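Local coordinates for probable oxidoreductase protein (Rhizobium etli, PDB 4FB5) that is probably an NAD(P)-dependent oxidoreductase of the GFO/IDH/MocA family, with a nucleotide-binding Rossmann domain, whose substrate is not established, at residues 152-163 against 212-221; 167-175 against 286-294. All blocks are in the same frame, centred on the assembly; numbering follows the deposited sequence.

Contact 1 (152-163 against 212-221); sequences YNYIQNPVMRHI and VHPLSLLWYL
Y154 and Y152 both present ring edges to the imidazole of H213, at nearly the same plane angle, but the centroid distance and offset tell the two approaches apart. The Y154 ring stands at 84° to the imidazole, centroids 4.8 Å apart, with CE2 over the centre of one imidazole face: a T-shaped pair. Y152 makes an offset version, its centroid 5.8 Å from that of H213. Its ring, placed beside the backbone N by a chi1 of -76°, runs back along the helix from S216 toward V212, where CD1 lies 3.5 Å from S216 CB and CE1 equally near V212 CB. With an alanine at this position, a gap is likely to open beside V212 and S216, and H213 would lose one of the two tyrosine edges packed against it. S216 turns its hydroxyl back to its own helix, OG donating to H213 O in the carbonyl plane, on a lone pair; the same oxygen also accepts from L217 N. Farther along, I155 CG2, anti to the backbone N, sits over one face of the Y220 ring, 3.8 Å from its centroid and 20° off the normal, a CH-pi contact. The bent selenomethionine chain of M160 crosses L217 at about a right angle, CG 3.8 Å from L217 CD2. At the far end of Y220, OH touches R161 CB at 3.5 Å. No hydrogen bond joins the segments, so side-chain packing carries the contact. N157 N-caps helix 158-168, its OD1 accepting from V159 N. Together these contacts set the 3-10 turn 154-156 and the helix start against helix 206-221, which in turn lies on strand 175-183: helices packed on one face of a large mixed sheet, as in the C-terminal domain of GFO/IDH/MocA proteins.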
loop_
_atom_site.group_PDB
_atom_site.type_symbol
_atom_site.label_atom_id
_atom_site.label_comp_id
_atom_site.label_asym_id
_atom_site.label_seq_id
_atom_site.Cartn_x
_atom_site.Cartn_y
_atom_site.Cartn_z
ATOM N N TYR A 152 -4.662 27.707 6.866
ATOM C CA TYR A 152 -3.721 26.633 6.765
ATOM C C TYR A 152 -4.449 25.398 7.281
ATOM O O TYR A 152 -4.194 24.965 8.404
ATOM C CB TYR A 152 -2.459 26.935 7.590
ATOM C CG TYR A 152 -1.540 27.928 6.934
ATOM C CD1 TYR A 152 -0.847 27.593 5.780
ATOM C CD2 TYR A 152 -1.361 29.223 7.461
ATOM C CE1 TYR A 152 0.004 28.515 5.158
ATOM C CE2 TYR A 152 -0.535 30.152 6.839
ATOM C CZ TYR A 152 0.150 29.782 5.682
ATOM O OH TYR A 152 1.003 30.650 5.035
ATOM N N ASN A 153 -5.335 24.820 6.474
ATOM C CA ASN A 153 -6.247 23.776 6.984
ATOM C C ASN A 153 -5.649 22.399 7.256
ATOM O O ASN A 153 -6.126 21.687 8.109
ATOM C CB ASN A 153 -7.436 23.625 6.067
ATOM C CG ASN A 153 -7.039 23.697 4.640
ATOM O OD1 ASN A 153 -7.306 24.700 3.980
ATOM N ND2 ASN A 153 -6.317 22.686 4.160
ATOM N N TYR A 154 -4.610 22.016 6.531
ATOM C CA TYR A 154 -3.982 20.722 6.764
ATOM C C TYR A 154 -3.724 20.454 8.253
ATOM O O TYR A 154 -4.025 19.352 8.732
ATOM C CB TYR A 154 -2.742 20.573 5.888
ATOM C CG TYR A 154 -3.182 20.574 4.466
ATOM C CD1 TYR A 154 -4.030 19.575 3.986
ATOM C CD2 TYR A 154 -2.811 21.562 3.607
ATOM C CE1 TYR A 154 -4.458 19.562 2.704
ATOM C CE2 TYR A 154 -3.257 21.568 2.298
ATOM C CZ TYR A 154 -4.075 20.563 1.856
ATOM O OH TYR A 154 -4.520 20.555 0.551
ATOM N N ILE A 155 -3.212 21.481 8.946
ATOM C CA ILE A 155 -3.077 21.580 10.428
ATOM C C ILE A 155 -4.233 21.025 11.235
ATOM O O ILE A 155 -4.019 20.520 12.321
ATOM C CB ILE A 155 -2.919 23.068 10.871
ATOM C CG1 ILE A 155 -1.641 23.673 10.339
ATOM C CG2 ILE A 155 -2.854 23.239 12.321
ATOM C CD1 ILE A 155 -0.520 22.668 10.106
ATOM N N GLN A 156 -5.457 21.104 10.729
ATOM C CA GLN A 156 -6.611 20.750 11.538
ATOM C C GLN A 156 -7.046 19.306 11.453
ATOM O O GLN A 156 -7.953 18.895 12.187
ATOM C CB GLN A 156 -7.827 21.610 11.167
ATOM C CG GLN A 156 -7.656 23.079 11.198
ATOM C CD GLN A 156 -7.280 23.617 12.541
ATOM O OE1 GLN A 156 -6.637 24.670 12.626
ATOM N NE2 GLN A 156 -7.674 22.915 13.612
ATOM N N ASN A 157 -6.453 18.535 10.551
ATOM C CA ASN A 157 -6.762 17.097 10.441
ATOM C C ASN A 157 -6.622 16.491 11.809
ATOM O O ASN A 157 -5.645 16.757 12.479
ATOM C CB ASN A 157 -5.767 16.438 9.489
ATOM C CG ASN A 157 -6.105 14.975 9.147
ATOM O OD1 ASN A 157 -6.843 14.280 9.851
ATOM N ND2 ASN A 157 -5.508 14.497 8.064
ATOM N N PRO A 158 -7.605 15.702 12.240
ATOM C CA PRO A 158 -7.489 14.948 13.476
ATOM C C PRO A 158 -6.252 14.064 13.555
ATOM O O PRO A 158 -5.647 13.936 14.661
ATOM C CB PRO A 158 -8.730 14.056 13.463
ATOM C CG PRO A 158 -9.743 14.839 12.720
ATOM C CD PRO A 158 -8.961 15.572 11.652
ATOM N N VAL A 159 -5.871 13.455 12.434
ATOM C CA VAL A 159 -4.686 12.593 12.414
ATOM C C VAL A 159 -3.488 13.437 12.804
ATOM O O VAL A 159 -2.612 13.017 13.535
ATOM C CB VAL A 159 -4.497 11.943 11.002
ATOM C CG1 VAL A 159 -3.055 11.474 10.771
ATOM C CG2 VAL A 159 -5.561 10.830 10.789
HETATM N N MSE A 160 -3.493 14.669 12.330
HETATM C CA MSE A 160 -2.408 15.536 12.536
HETATM C C MSE A 160 -2.372 15.994 14.004
HETATM O O MSE A 160 -1.297 16.028 14.585
HETATM C CB MSE A 160 -2.496 16.675 11.516
HETATM C CG MSE A 160 -1.273 17.541 11.415
HETATM SE SE MSE A 160 0.264 16.456 10.770
HETATM C CE MSE A 160 -0.483 16.205 8.950
ATOM N N ARG A 161 -3.523 16.340 14.614
ATOM C CA ARG A 161 -3.511 16.640 16.064
ATOM C C ARG A 161 -3.016 15.432 16.866
ATOM O O ARG A 161 -2.286 15.593 17.847
ATOM C CB ARG A 161 -4.822 17.209 16.667
ATOM C CG ARG A 161 -6.016 17.418 15.750
ATOM C CD ARG A 161 -6.106 18.863 15.223
ATOM N NE ARG A 161 -7.461 19.437 15.291
ATOM C CZ ARG A 161 -7.910 20.223 16.294
ATOM N NH1 ARG A 161 -7.141 20.532 17.343
ATOM N NH2 ARG A 161 -9.149 20.703 16.269
ATOM N N HIS A 162 -3.367 14.231 16.429
ATOM C CA HIS A 162 -2.834 13.088 17.085
ATOM C C HIS A 162 -1.365 12.901 16.846
ATOM O O HIS A 162 -0.697 12.371 17.696
ATOM C CB HIS A 162 -3.569 11.844 16.714
ATOM C CG HIS A 162 -3.388 10.743 17.710
ATOM N ND1 HIS A 162 -3.806 10.854 19.023
ATOM C CD2 HIS A 162 -2.840 9.511 17.590
ATOM C CE1 HIS A 162 -3.526 9.737 19.666
ATOM N NE2 HIS A 162 -2.944 8.906 18.820
ATOM N N ILE A 163 -0.839 13.317 15.695
ATOM C CA ILE A 163 0.608 13.245 15.502
ATOM C C ILE A 163 1.339 14.146 16.499
ATOM O O ILE A 163 2.296 13.710 17.165
ATOM C CB ILE A 163 1.037 13.500 14.054
ATOM C CG1 ILE A 163 0.646 12.254 13.240
ATOM C CG2 ILE A 163 2.541 13.670 13.972
ATOM C CD1 ILE A 163 0.584 12.372 11.707
ATOM N N VAL A 212 4.155 26.778 2.057
ATOM C CA VAL A 212 3.559 27.345 3.264
ATOM C C VAL A 212 2.751 26.323 4.065
ATOM O O VAL A 212 2.740 26.357 5.313
ATOM C CB VAL A 212 2.762 28.658 2.963
ATOM C CG1 VAL A 212 3.707 29.716 2.486
ATOM C CG2 VAL A 212 1.705 28.454 1.884
ATOM N N HIS A 213 2.096 25.400 3.361
ATOM C CA HIS A 213 1.422 24.306 4.032
ATOM C C HIS A 213 2.398 23.404 4.812
ATOM O O HIS A 213 2.278 23.243 6.045
ATOM C CB HIS A 213 0.616 23.510 3.029
ATOM C CG HIS A 213 -0.568 24.242 2.513
ATOM N ND1 HIS A 213 -1.576 24.697 3.339
ATOM C CD2 HIS A 213 -0.921 24.591 1.257
ATOM C CE1 HIS A 213 -2.488 25.317 2.614
ATOM N NE2 HIS A 213 -2.115 25.265 1.346
ATOM N N PRO A 214 3.355 22.783 4.106
ATOM C CA PRO A 214 4.300 21.994 4.887
ATOM C C PRO A 214 4.971 22.812 5.996
ATOM O O PRO A 214 5.163 22.300 7.087
ATOM C CB PRO A 214 5.308 21.489 3.843
ATOM C CG PRO A 214 4.866 21.990 2.509
ATOM C CD PRO A 214 3.453 22.494 2.667
ATOM N N LEU A 215 5.310 24.080 5.754
ATOM C CA LEU A 215 5.861 24.862 6.868
ATOM C C LEU A 215 4.797 25.077 7.929
ATOM O O LEU A 215 5.099 25.001 9.131
ATOM C CB LEU A 215 6.392 26.222 6.460
ATOM C CG LEU A 215 7.373 26.366 5.329
ATOM C CD1 LEU A 215 7.658 27.833 5.268
ATOM C CD2 LEU A 215 8.654 25.561 5.555
ATOM N N SER A 216 3.559 25.326 7.523
ATOM C CA SER A 216 2.551 25.432 8.542
ATOM C C SER A 216 2.548 24.142 9.332
ATOM O O SER A 216 2.392 24.175 10.559
ATOM C CB SER A 216 1.175 25.783 7.987
ATOM O OG SER A 216 0.502 24.684 7.411
ATOM N N LEU A 217 2.789 22.998 8.669
ATOM C CA LEU A 217 2.819 21.763 9.453
ATOM C C LEU A 217 4.020 21.667 10.395
ATOM O O LEU A 217 3.857 21.307 11.566
ATOM C CB LEU A 217 2.679 20.506 8.593
ATOM C CG LEU A 217 1.326 20.304 7.896
ATOM C CD1 LEU A 217 1.493 19.208 6.845
ATOM C CD2 LEU A 217 0.169 19.991 8.874
ATOM N N LEU A 218 5.215 22.006 9.900
ATOM C CA LEU A 218 6.380 21.988 10.749
ATOM C C LEU A 218 6.179 22.956 11.933
ATOM O O LEU A 218 6.750 22.745 13.029
ATOM C CB LEU A 218 7.645 22.292 9.958
ATOM C CG LEU A 218 7.904 21.314 8.799
ATOM C CD1 LEU A 218 9.210 21.521 8.158
ATOM C CD2 LEU A 218 7.808 19.865 9.213
ATOM N N TRP A 219 5.330 23.971 11.722
ATOM C CA TRP A 219 5.158 24.994 12.705
ATOM C C TRP A 219 4.359 24.388 13.810
ATOM O O TRP A 219 4.778 24.364 14.962
ATOM C CB TRP A 219 4.420 26.210 12.148
ATOM C CG TRP A 219 4.039 27.112 13.251
ATOM C CD1 TRP A 219 4.881 27.936 13.953
ATOM C CD2 TRP A 219 2.740 27.235 13.886
ATOM N NE1 TRP A 219 4.188 28.589 14.962
ATOM C CE2 TRP A 219 2.874 28.194 14.932
ATOM C CE3 TRP A 219 1.473 26.686 13.633
ATOM C CZ2 TRP A 219 1.787 28.598 15.733
ATOM C CZ3 TRP A 219 0.389 27.095 14.432
ATOM C CH2 TRP A 219 0.568 28.032 15.480
ATOM N N TYR A 220 3.189 23.892 13.439
ATOM C CA TYR A 220 2.256 23.211 14.349
ATOM C C TYR A 220 2.914 22.146 15.204
ATOM O O TYR A 220 2.658 22.056 16.401
ATOM C CB TYR A 220 1.203 22.544 13.519
ATOM C CG TYR A 220 0.097 21.954 14.304
ATOM C CD1 TYR A 220 -0.719 22.760 15.115
ATOM C CD2 TYR A 220 -0.178 20.595 14.216
ATOM C CE1 TYR A 220 -1.760 22.196 15.836
ATOM C CE2 TYR A 220 -1.189 20.031 14.928
ATOM C CZ TYR A 220 -1.985 20.827 15.730
ATOM O OH TYR A 220 -3.004 20.242 16.438
ATOM N N LEU A 221 3.763 21.344 14.570
ATOM C CA LEU A 221 4.429 20.224 15.218
ATOM C C LEU A 221 5.689 20.617 16.027
ATOM O O LEU A 221 5.955 20.038 17.094
ATOM C CB LEU A 221 4.812 19.196 14.154
ATOM C CG LEU A 221 3.634 18.412 13.582
ATOM C CD1 LEU A 221 4.060 17.521 12.400
ATOM C CD2 LEU A 221 3.022 17.581 14.669
#

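Contact 2 (167-175 against 286-294); sequences VGDGVIGRV and IYGSKGSIL
The carbonyl oxygen I172 O points into the tight turn between strands 281-288 and 291-296, and K290 N donates to it at 2.7 Å with an N-H...O angle of 153°. The donor stands above the carbonyl plane, 53° out of it. This beta hairpin belongs to the large mixed sheet of the C-terminal domain, and the chain facing it descends from a Schellman motif, with G170 as C-prime residue ending helix 158-168, through a type I turn from G170 to G173. Two more hydrogen bonds fasten the hairpin turn: R174 N donates to S289 OG, and S289 N donates to R174 O at 3.0 Å. S289 OG lies between its backbone N and carbonyl carbon, chi1 56°, which turns it to R174 N. Glycines permit the closeness: a CB on G173 would strike S289 OG and K290 CG, and one on G288 would strike I172 O. Beyond the turn V175 enters the sheet as an antiparallel non-hydrogen-bonded partner of G288, CA atoms 3.9 Å apart. Aliphatic side chains pack on the face that carries I286 and I293. I172 crosses both of them at about a right angle, its CG2 lying against the S292 backbone, while I286 CG2 also meets V175 CG1 at 3.8 Å. Y287 points the other way, to the fourth subunit, where its OH bonds to R278; S292 OG bonds to W276 O of that same subunit. On the helix side, I172 CD1 reaches I293 CD1 at 3.9 Å, and V167 CG2 touches that same I293 methyl at 4.2 Å.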
loop_
_atom_site.group_PDB
_atom_site.type_symbol
_atom_site.label_atom_id
_atom_site.label_comp_id
_atom_site.label_asym_id
_atom_site.label_seq_id
_atom_site.Cartn_x
_atom_site.Cartn_y
_atom_site.Cartn_z
ATOM N N VAL A 167 4.077 12.997 19.386
ATOM C CA VAL A 167 5.394 13.616 19.421
ATOM C C VAL A 167 5.636 14.341 20.763
ATOM O O VAL A 167 6.692 14.123 21.411
ATOM C CB VAL A 167 5.624 14.593 18.264
ATOM C CG1 VAL A 167 6.950 15.222 18.409
ATOM C CG2 VAL A 167 5.580 13.864 16.990
ATOM N N GLY A 168 4.665 15.174 21.178
ATOM C CA GLY A 168 4.775 15.928 22.408
ATOM C C GLY A 168 5.064 15.016 23.585
ATOM O O GLY A 168 5.858 15.356 24.465
ATOM N N ASP A 169 4.443 13.843 23.591
ATOM C CA ASP A 169 4.482 12.967 24.725
ATOM C C ASP A 169 5.704 12.068 24.697
ATOM O O ASP A 169 5.729 10.981 25.301
ATOM C CB ASP A 169 3.213 12.121 24.766
ATOM C CG ASP A 169 1.970 12.927 25.118
ATOM O OD1 ASP A 169 2.038 14.196 25.061
ATOM O OD2 ASP A 169 0.922 12.280 25.431
ATOM N N GLY A 170 6.724 12.512 23.983
ATOM C CA GLY A 170 7.900 11.667 23.795
ATOM C C GLY A 170 7.658 10.263 23.251
ATOM O O GLY A 170 8.492 9.408 23.453
ATOM N N VAL A 171 6.574 10.009 22.522
ATOM C CA VAL A 171 6.345 8.640 22.051
ATOM C C VAL A 171 7.431 8.144 21.092
ATOM O O VAL A 171 7.780 6.980 21.145
ATOM C CB VAL A 171 4.941 8.418 21.411
ATOM C CG1 VAL A 171 4.846 6.998 20.804
ATOM C CG2 VAL A 171 3.821 8.660 22.462
ATOM N N ILE A 172 7.962 9.003 20.224
ATOM C CA ILE A 172 9.104 8.581 19.411
ATOM C C ILE A 172 10.488 9.131 19.865
ATOM O O ILE A 172 11.524 9.006 19.145
ATOM C CB ILE A 172 8.849 8.797 17.901
ATOM C CG1 ILE A 172 8.549 10.258 17.610
ATOM C CG2 ILE A 172 7.664 7.924 17.427
ATOM C CD1 ILE A 172 8.642 10.613 16.164
ATOM N N GLY A 173 10.532 9.679 21.088
ATOM C CA GLY A 173 11.806 10.169 21.630
ATOM C C GLY A 173 12.053 11.571 21.103
ATOM O O GLY A 173 11.101 12.332 20.833
ATOM N N ARG A 174 13.324 11.925 20.970
ATOM C CA ARG A 174 13.698 13.264 20.491
ATOM C C ARG A 174 13.803 13.151 18.974
ATOM O O ARG A 174 14.514 12.262 18.471
ATOM C CB ARG A 174 15.044 13.742 21.104
ATOM C CG ARG A 174 15.699 15.008 20.429
ATOM C CD ARG A 174 16.889 15.679 21.233
ATOM N NE ARG A 174 16.745 15.443 22.680
ATOM C CZ ARG A 174 16.195 16.290 23.567
ATOM N NH1 ARG A 174 15.757 17.495 23.182
ATOM N NH2 ARG A 174 16.102 15.939 24.859
ATOM N N VAL A 175 13.071 14.020 18.275
ATOM C CA VAL A 175 13.046 14.089 16.824
ATOM C C VAL A 175 14.394 14.599 16.353
ATOM O O VAL A 175 14.808 15.612 16.843
ATOM C CB VAL A 175 11.893 14.992 16.373
ATOM C CG1 VAL A 175 11.938 15.245 14.891
ATOM C CG2 VAL A 175 10.544 14.339 16.774
ATOM N N ILE A 286 8.748 11.612 9.975
ATOM C CA ILE A 286 9.383 12.148 11.183
ATOM C C ILE A 286 10.248 11.112 11.879
ATOM O O ILE A 286 9.788 10.047 12.166
ATOM C CB ILE A 286 8.357 12.580 12.178
ATOM C CG1 ILE A 286 7.315 13.477 11.517
ATOM C CG2 ILE A 286 9.047 13.260 13.334
ATOM C CD1 ILE A 286 6.062 13.649 12.392
ATOM N N TYR A 287 11.495 11.410 12.180
ATOM C CA TYR A 287 12.355 10.368 12.748
ATOM C C TYR A 287 12.944 10.794 14.090
ATOM O O TYR A 287 13.606 11.853 14.178
ATOM C CB TYR A 287 13.452 9.943 11.786
ATOM C CG TYR A 287 12.962 9.308 10.507
ATOM C CD1 TYR A 287 12.585 7.985 10.458
ATOM C CD2 TYR A 287 12.919 10.022 9.335
ATOM C CE1 TYR A 287 12.133 7.407 9.257
ATOM C CE2 TYR A 287 12.466 9.462 8.150
ATOM C CZ TYR A 287 12.078 8.159 8.114
ATOM O OH TYR A 287 11.638 7.598 6.918
ATOM N N GLY A 288 12.694 9.977 15.116
ATOM C CA GLY A 288 13.187 10.205 16.451
ATOM C C GLY A 288 14.061 9.094 16.999
ATOM O O GLY A 288 14.293 8.091 16.375
ATOM N N SER A 289 14.555 9.276 18.204
ATOM C CA SER A 289 15.462 8.297 18.780
ATOM C C SER A 289 14.741 7.078 19.333
ATOM O O SER A 289 15.395 6.080 19.658
ATOM C CB SER A 289 16.299 8.944 19.858
ATOM O OG SER A 289 15.449 9.510 20.799
ATOM N N LYS A 290 13.407 7.146 19.425
ATOM C CA LYS A 290 12.661 5.956 19.872
ATOM C C LYS A 290 11.563 5.470 18.903
ATOM O O LYS A 290 10.762 4.568 19.266
ATOM C CB LYS A 290 12.036 6.177 21.263
ATOM C CG LYS A 290 12.989 6.781 22.322
ATOM C CD LYS A 290 12.770 6.140 23.668
ATOM C CE LYS A 290 11.803 6.929 24.542
ATOM N NZ LYS A 290 12.504 7.179 25.841
ATOM N N GLY A 291 11.536 6.055 17.696
ATOM C CA GLY A 291 10.610 5.640 16.695
ATOM C C GLY A 291 10.347 6.623 15.592
ATOM O O GLY A 291 11.069 7.594 15.442
ATOM N N SER A 292 9.312 6.346 14.794
ATOM C CA SER A 292 9.054 7.125 13.569
ATOM C C SER A 292 7.575 7.298 13.254
ATOM O O SER A 292 6.727 6.492 13.661
ATOM C CB SER A 292 9.728 6.432 12.383
ATOM O OG SER A 292 11.032 6.009 12.713
ATOM N N ILE A 293 7.277 8.335 12.491
ATOM C CA ILE A 293 5.923 8.539 11.961
ATOM C C ILE A 293 5.918 8.860 10.455
ATOM O O ILE A 293 6.735 9.670 9.992
ATOM C CB ILE A 293 5.245 9.646 12.738
ATOM C CG1 ILE A 293 4.830 9.112 14.095
ATOM C CG2 ILE A 293 4.058 10.172 11.990
ATOM C CD1 ILE A 293 4.902 10.122 15.250
ATOM N N LEU A 294 4.998 8.228 9.728
ATOM C CA LEU A 294 4.716 8.492 8.326
ATOM C C LEU A 294 3.277 8.945 8.166
ATOM O O LEU A 294 2.376 8.400 8.831
ATOM C CB LEU A 294 4.935 7.239 7.496
ATOM C CG LEU A 294 6.267 6.511 7.753
ATOM C CD1 LEU A 294 6.417 5.288 6.880
ATOM C CD2 LEU A 294 7.578 7.415 7.674
#

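Overall arrangement
Helix 158-168 is common to both contacts: its beginning lies in contact 1 and its last residues in contact 2, with centres 16 Å apart. They meet directly, I163 CG2 packing on I286 CD1 at 3.9 Å. Along the chain the segments alternate, 152-163, 167-175, 212-221, 286-294, so the two connections cross in sequence. Contact 1 is buried about 8 Å from the chain centre, joining helix 206-221 to the start of helix 158-168; contact 2 lies about 24 Å out, where the chain leaving that helix enters strand 175-183 beside the 281-296 hairpin and faces the fourth subunit. One helix thus connects the domain interior with the hairpin end of the sheet, near a subunit interface.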